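Local coordinates for UV damage endonuclease (Sulfolobus acidocaldarius, PDB 3TC3), which probably acts as a manganese-dependent endonuclease of DNA repair, cutting DNA at UV-induced and other lesions, at residues A[214-219]-A[242-247]; A[115-120]-A[247-252]. All blocks are in the same frame, centred on the assembly; numbering follows the deposited sequence.

Contact 1: residues A[214-219]-A[242-247]; sequences GIPVIF and RTWKDR
Pro216 and Thr243 bring the two backbones to 4.7 Å between their CA atoms, where the entry to strand 217-220 runs past the loop that leads from helix 233-241 into strand 249-252. Two hydrogen bonds link the segments, each pairing a backbone group of Val217 with a side chain. The amide N of Val217 donates to Thr243 OG1 over 3.0 Å, nearly straight at 172°. With chi1 at 70°, this hydroxyl sits between its own N and carbonyl carbon and is also hydrogen-bonded to Val240 O at the end of helix 233-241. From the same side of the strand, Trp244 NE1 donates to Val217 O at 2.8 Å. The oxygen lies close to the indole plane, but NE1 stands 52° out of the carbonyl plane, so the bond misses the lone pairs. CB of Pro216 sits over the face of the same indole, 3.6 Å from the centroid of the Trp244 five-membered ring, a CH-pi contact. At the benzene edge, Ile218 CG1 packs in plane against Trp244 CZ2 at 3.7 Å, and Val193 of strand 192-195 also touches the indole. Nearer the surface, one water donates to both Gly214 O (2.7 Å) and Thr243 O (2.6 Å). The contact thus joins the start of the sixth barrel strand to the loop before the seventh. Both polar backbone groups of Val217 are satisfied by side chains of that loop, and the indole is held at its edge by one N-H bond and by Ile218, and on one face by Pro216 CB.

Contact 2: residues A[115-120]-A[247-252]; sequences SIRISM and RPMIDY
Arg117 reaches from one strand of the TIM barrel to the opposite wall, where its guanidinium meets the carbonyl of Arg247 and the methyl of Met249. Strands 117-120 and 249-252, the third and seventh of the barrel, are not neighbours in the sheet: their axes come no closer than 10.2 Å, at an angle of 62°, and side chains fill the interior between them. The Arg117 chain leaves with CG anti to the backbone N (chi1 -172°) and then bends at chi2, 102°, which turns the guanidinium toward the end of the barrel where strand 249-252 begins. There NH1 donates to Arg247 O at 2.8 Å, and NH2 adds a weak bond to the same oxygen at 3.1 Å. The oxygen lies near the guanidinium plane, although NH1 stands above the plane of the carbonyl. Asp284 pairs with Arg117 NH1 and, through its other oxygen, with Arg247 NH1; this shared carboxylate probably offsets the like charges of the two arginines. Met249 comes from the opposite direction. Its chain is extended beyond CG and lays CE over one face of the Arg117 guanidinium, offset toward the rim, with CE 3.4 Å from NE. The same methyl reaches the backbone of the facing strand, 3.7 Å from Ile118 O, and Phe76 of strand 76-78 borders both side chains. Two residues beyond Met249 on strand 249-252, Asp251 is a manganese ligand. Farther into the barrel, Met249 SD lies 4.1 Å from Ser119 CB.

In the fold
Contact 1 holds the loop that leads into the seventh strand and contact 2 that strand itself; Arg247 is in both but touches across only in contact 2. Contact 1 lies toward the outside, partly buried, and ties that loop to the neighbouring sixth strand; contact 2 is buried and spans the interior to the third. The chemistry follows: contact 1 pairs neutral side chains with backbone groups and includes a water near the surface, whereas contact 2 centres on a guanidinium and a thioether. They meet where Trp244 CZ2 packs on Met249 N at 3.6 Å, and Phe219 O probably accepts a hydrogen bond from Asp251 N, joining strand 217-220 to the backbone of a manganese ligand.

Contact 1: residues A[214-219]-A[242-247]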
loop_
_atom_site.group_PDB
_atom_site.type_symbol
_atom_site.label_atom_id
_atom_site.label_comp_id
_atom_site.label_asym_id
_atom_site.label_seq_id
_atom_site.Cartn_x
_atom_site.Cartn_y
_atom_site.Cartn_z
ATOM N N GLY A 214 -4.974 8.941 15.677
ATOM C CA GLY A 214 -4.164 9.731 14.746
ATOM C C GLY A 214 -3.752 8.948 13.500
ATOM O O GLY A 214 -2.963 9.493 12.657
ATOM N N ILE A 215 -4.242 7.725 13.310
ATOM C CA ILE A 215 -3.918 6.920 12.079
ATOM C C ILE A 215 -4.586 7.517 10.830
ATOM O O ILE A 215 -5.771 7.590 10.809
ATOM C CB ILE A 215 -4.382 5.480 12.255
ATOM C CG1 ILE A 215 -3.592 4.835 13.428
ATOM C CG2 ILE A 215 -4.012 4.675 11.016
ATOM C CD1 ILE A 215 -4.253 3.525 13.818
ATOM N N PRO A 216 -3.833 7.880 9.818
ATOM C CA PRO A 216 -4.532 8.316 8.537
ATOM C C PRO A 216 -5.283 7.214 7.864
ATOM O O PRO A 216 -4.957 6.013 7.975
ATOM C CB PRO A 216 -3.374 8.824 7.673
ATOM C CG PRO A 216 -2.175 8.992 8.686
ATOM C CD PRO A 216 -2.344 7.888 9.672
ATOM N N VAL A 217 -6.368 7.592 7.222
ATOM C CA VAL A 217 -7.199 6.703 6.467
ATOM C C VAL A 217 -6.960 6.832 4.967
ATOM O O VAL A 217 -7.075 7.925 4.413
ATOM C CB VAL A 217 -8.690 6.972 6.794
ATOM C CG1 VAL A 217 -9.655 5.981 6.010
ATOM C CG2 VAL A 217 -8.912 6.873 8.340
ATOM N N ILE A 218 -6.636 5.702 4.379
ATOM C CA ILE A 218 -6.629 5.632 2.886
ATOM C C ILE A 218 -8.030 5.300 2.409
ATOM O O ILE A 218 -8.584 4.231 2.762
ATOM C CB ILE A 218 -5.679 4.505 2.392
ATOM C CG1 ILE A 218 -4.264 4.890 2.662
ATOM C CG2 ILE A 218 -5.854 4.302 0.810
ATOM C CD1 ILE A 218 -3.211 3.971 2.018
ATOM N N PHE A 219 -8.570 6.177 1.567
ATOM C CA PHE A 219 -9.864 5.913 0.910
ATOM C C PHE A 219 -9.762 5.050 -0.328
ATOM O O PHE A 219 -8.993 5.353 -1.201
ATOM C CB PHE A 219 -10.410 7.295 0.476
ATOM C CG PHE A 219 -11.738 7.243 -0.213
ATOM C CD1 PHE A 219 -12.928 6.976 0.511
ATOM C CD2 PHE A 219 -11.815 7.385 -1.603
ATOM C CE1 PHE A 219 -14.123 6.973 -0.134
ATOM C CE2 PHE A 219 -13.040 7.341 -2.245
ATOM C CZ PHE A 219 -14.223 7.119 -1.498
ATOM N N ARG A 242 -8.686 15.161 6.460
ATOM C CA ARG A 242 -8.377 15.715 7.773
ATOM C C ARG A 242 -7.580 14.708 8.660
ATOM O O ARG A 242 -7.045 15.089 9.692
ATOM C CB ARG A 242 -9.684 16.171 8.409
ATOM C CG ARG A 242 -10.355 17.126 7.462
ATOM C CD ARG A 242 -11.424 17.986 8.148
ATOM N NE ARG A 242 -12.211 17.281 9.172
ATOM C CZ ARG A 242 -13.515 16.985 9.064
ATOM N NH1 ARG A 242 -14.213 17.336 7.978
ATOM N NH2 ARG A 242 -14.120 16.321 10.050
ATOM N N THR A 243 -7.495 13.430 8.246
ATOM C CA THR A 243 -6.727 12.454 9.004
ATOM C C THR A 243 -5.282 12.395 8.598
ATOM O O THR A 243 -4.524 11.706 9.246
ATOM C CB THR A 243 -7.302 11.045 8.958
ATOM O OG1 THR A 243 -7.121 10.511 7.633
ATOM C CG2 THR A 243 -8.840 11.063 9.260
ATOM N N TRP A 244 -4.909 13.185 7.577
ATOM C CA TRP A 244 -3.500 13.208 7.112
ATOM C C TRP A 244 -2.846 14.491 7.515
ATOM O O TRP A 244 -3.434 15.551 7.361
ATOM C CB TRP A 244 -3.425 13.053 5.583
ATOM C CG TRP A 244 -3.874 11.720 5.143
ATOM C CD1 TRP A 244 -5.180 11.306 4.998
ATOM C CD2 TRP A 244 -3.050 10.656 4.615
ATOM N NE1 TRP A 244 -5.215 9.983 4.498
ATOM C CE2 TRP A 244 -3.971 9.560 4.253
ATOM C CE3 TRP A 244 -1.693 10.451 4.482
ATOM C CZ2 TRP A 244 -3.526 8.313 3.796
ATOM C CZ3 TRP A 244 -1.265 9.207 3.970
ATOM C CH2 TRP A 244 -2.168 8.172 3.657
ATOM N N LYS A 245 -1.577 14.408 7.832
ATOM C CA LYS A 245 -0.863 15.676 8.071
ATOM C C LYS A 245 -0.313 16.196 6.734
ATOM O O LYS A 245 -0.205 17.399 6.512
ATOM C CB LYS A 245 0.215 15.488 9.154
ATOM C CG LYS A 245 -0.401 15.792 10.533
ATOM C CD LYS A 245 0.507 15.449 11.692
ATOM C CE LYS A 245 -0.319 15.383 12.983
ATOM N NZ LYS A 245 -0.948 14.019 13.030
ATOM N N ASP A 246 -0.027 15.249 5.822
ATOM C CA ASP A 246 0.500 15.577 4.487
ATOM C C ASP A 246 -0.581 15.275 3.413
ATOM O O ASP A 246 -1.759 15.140 3.728
ATOM C CB ASP A 246 1.838 14.828 4.223
ATOM C CG ASP A 246 1.788 13.350 4.605
ATOM O OD1 ASP A 246 0.707 12.855 4.977
ATOM O OD2 ASP A 246 2.831 12.649 4.557
ATOM N N ARG A 247 -0.207 15.175 2.141
ATOM C CA ARG A 247 -1.182 14.900 1.160
ATOM C C ARG A 247 -1.760 13.455 1.345
ATOM O O ARG A 247 -1.027 12.485 1.490
ATOM C CB ARG A 247 -0.514 15.015 -0.199
ATOM C CG ARG A 247 -1.462 14.904 -1.312
ATOM C CD ARG A 247 -0.731 14.833 -2.609
ATOM N NE ARG A 247 -0.231 16.132 -2.983
ATOM C CZ ARG A 247 0.413 16.365 -4.107
ATOM N NH1 ARG A 247 0.651 15.387 -4.983
ATOM N NH2 ARG A 247 0.800 17.587 -4.356
HETATM O O HOH W 1 -2.767 11.710 11.108
#

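Contact 2: residues A[115-120]-A[247-252]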
loop_
_atom_site.group_PDB
_atom_site.type_symbol
_atom_site.label_atom_id
_atom_site.label_comp_id
_atom_site.label_asym_id
_atom_site.label_seq_id
_atom_site.Cartn_x
_atom_site.Cartn_y
_atom_site.Cartn_z
ATOM N N SER A 115 11.385 12.989 -5.252
ATOM C CA SER A 115 10.058 13.226 -4.638
ATOM C C SER A 115 9.104 12.067 -4.979
ATOM O O SER A 115 7.951 12.309 -5.324
ATOM C CB SER A 115 9.479 14.534 -5.166
ATOM O OG SER A 115 10.272 15.586 -4.675
ATOM N N ILE A 116 9.589 10.846 -4.851
ATOM C CA ILE A 116 8.696 9.721 -5.141
ATOM C C ILE A 116 8.002 9.329 -3.823
ATOM O O ILE A 116 8.632 9.254 -2.747
ATOM C CB ILE A 116 9.420 8.562 -5.790
ATOM C CG1 ILE A 116 9.952 9.010 -7.173
ATOM C CG2 ILE A 116 8.549 7.305 -5.859
ATOM C CD1 ILE A 116 10.855 8.020 -7.806
ATOM N N ARG A 117 6.710 9.118 -3.871
ATOM C CA ARG A 117 5.958 8.737 -2.633
ATOM C C ARG A 117 5.864 7.234 -2.630
ATOM O O ARG A 117 5.660 6.643 -3.677
ATOM C CB ARG A 117 4.563 9.314 -2.719
ATOM C CG ARG A 117 3.693 9.213 -1.510
ATOM C CD ARG A 117 3.627 10.479 -0.771
ATOM N NE ARG A 117 2.973 10.354 0.528
ATOM C CZ ARG A 117 1.744 10.789 0.806
ATOM N NH1 ARG A 117 0.901 11.311 -0.110
ATOM N NH2 ARG A 117 1.404 10.720 2.114
ATOM N N ILE A 118 5.938 6.651 -1.438
ATOM C CA ILE A 118 5.976 5.157 -1.333
ATOM C C ILE A 118 4.907 4.631 -0.353
ATOM O O ILE A 118 4.717 5.168 0.775
ATOM C CB ILE A 118 7.382 4.712 -0.809
ATOM C CG1 ILE A 118 8.472 4.972 -1.893
ATOM C CG2 ILE A 118 7.420 3.241 -0.446
ATOM C CD1 ILE A 118 8.211 4.270 -3.248
ATOM N N SER A 119 4.249 3.563 -0.738
ATOM C CA SER A 119 3.394 2.845 0.190
ATOM C C SER A 119 3.748 1.340 0.089
ATOM O O SER A 119 4.529 0.918 -0.806
ATOM C CB SER A 119 1.917 3.032 -0.102
ATOM O OG SER A 119 1.612 2.480 -1.373
ATOM N N MET A 120 3.304 0.572 1.093
ATOM C CA MET A 120 3.371 -0.882 1.038
ATOM C C MET A 120 2.079 -1.367 1.633
ATOM O O MET A 120 1.533 -0.747 2.544
ATOM C CB MET A 120 4.533 -1.484 1.837
ATOM C CG MET A 120 5.942 -1.009 1.287
ATOM S SD MET A 120 7.288 -1.897 2.188
ATOM C CE MET A 120 7.156 -3.522 1.396
ATOM N N ARG A 247 -0.207 15.175 2.141
ATOM C CA ARG A 247 -1.182 14.900 1.160
ATOM C C ARG A 247 -1.760 13.455 1.345
ATOM O O ARG A 247 -1.027 12.485 1.490
ATOM C CB ARG A 247 -0.514 15.015 -0.199
ATOM C CG ARG A 247 -1.462 14.904 -1.312
ATOM C CD ARG A 247 -0.731 14.833 -2.609
ATOM N NE ARG A 247 -0.231 16.132 -2.983
ATOM C CZ ARG A 247 0.413 16.365 -4.107
ATOM N NH1 ARG A 247 0.651 15.387 -4.983
ATOM N NH2 ARG A 247 0.800 17.587 -4.356
ATOM N N PRO A 248 -3.076 13.312 1.250
ATOM C CA PRO A 248 -3.635 11.934 1.342
ATOM C C PRO A 248 -3.259 11.026 0.242
ATOM O O PRO A 248 -2.969 11.473 -0.897
ATOM C CB PRO A 248 -5.110 12.128 1.335
ATOM C CG PRO A 248 -5.346 13.570 1.451
ATOM C CD PRO A 248 -4.122 14.335 1.079
ATOM N N MET A 249 -3.258 9.721 0.540
ATOM C CA MET A 249 -3.231 8.701 -0.491
ATOM C C MET A 249 -4.566 8.171 -0.673
ATOM O O MET A 249 -5.284 7.962 0.312
ATOM C CB MET A 249 -2.340 7.579 -0.074
ATOM C CG MET A 249 -0.884 7.946 0.196
ATOM S SD MET A 249 0.077 6.518 0.845
ATOM C CE MET A 249 1.666 7.214 0.961
ATOM N N ILE A 250 -4.972 7.887 -1.924
ATOM C CA ILE A 250 -6.206 7.168 -2.182
ATOM C C ILE A 250 -5.917 5.948 -3.045
ATOM O O ILE A 250 -4.958 5.937 -3.850
ATOM C CB ILE A 250 -7.325 7.986 -2.805
ATOM C CG1 ILE A 250 -6.983 8.520 -4.125
ATOM C CG2 ILE A 250 -7.638 9.250 -1.917
ATOM C CD1 ILE A 250 -8.101 9.469 -4.678
ATOM N N ASP A 251 -6.705 4.904 -2.883
ATOM C CA ASP A 251 -6.643 3.693 -3.748
ATOM C C ASP A 251 -7.748 3.721 -4.769
ATOM O O ASP A 251 -8.951 3.797 -4.377
ATOM C CB ASP A 251 -6.779 2.413 -2.955
ATOM C CG ASP A 251 -5.529 2.041 -2.133
ATOM O OD1 ASP A 251 -4.432 2.453 -2.414
ATOM O OD2 ASP A 251 -5.673 1.185 -1.248
ATOM N N TYR A 252 -7.401 3.766 -6.056
ATOM C CA TYR A 252 -8.394 3.854 -7.112
ATOM C C TYR A 252 -8.538 2.484 -7.762
ATOM O O TYR A 252 -7.579 1.904 -8.280
ATOM C CB TYR A 252 -8.000 4.907 -8.179
ATOM C CG TYR A 252 -9.021 4.901 -9.324
ATOM C CD1 TYR A 252 -8.865 4.051 -10.470
ATOM C CD2 TYR A 252 -10.132 5.741 -9.291
ATOM C CE1 TYR A 252 -9.782 4.047 -11.500
ATOM C CE2 TYR A 252 -10.994 5.813 -10.310
ATOM C CZ TYR A 252 -10.893 4.923 -11.410
ATOM O OH TYR A 252 -11.836 5.007 -12.385
#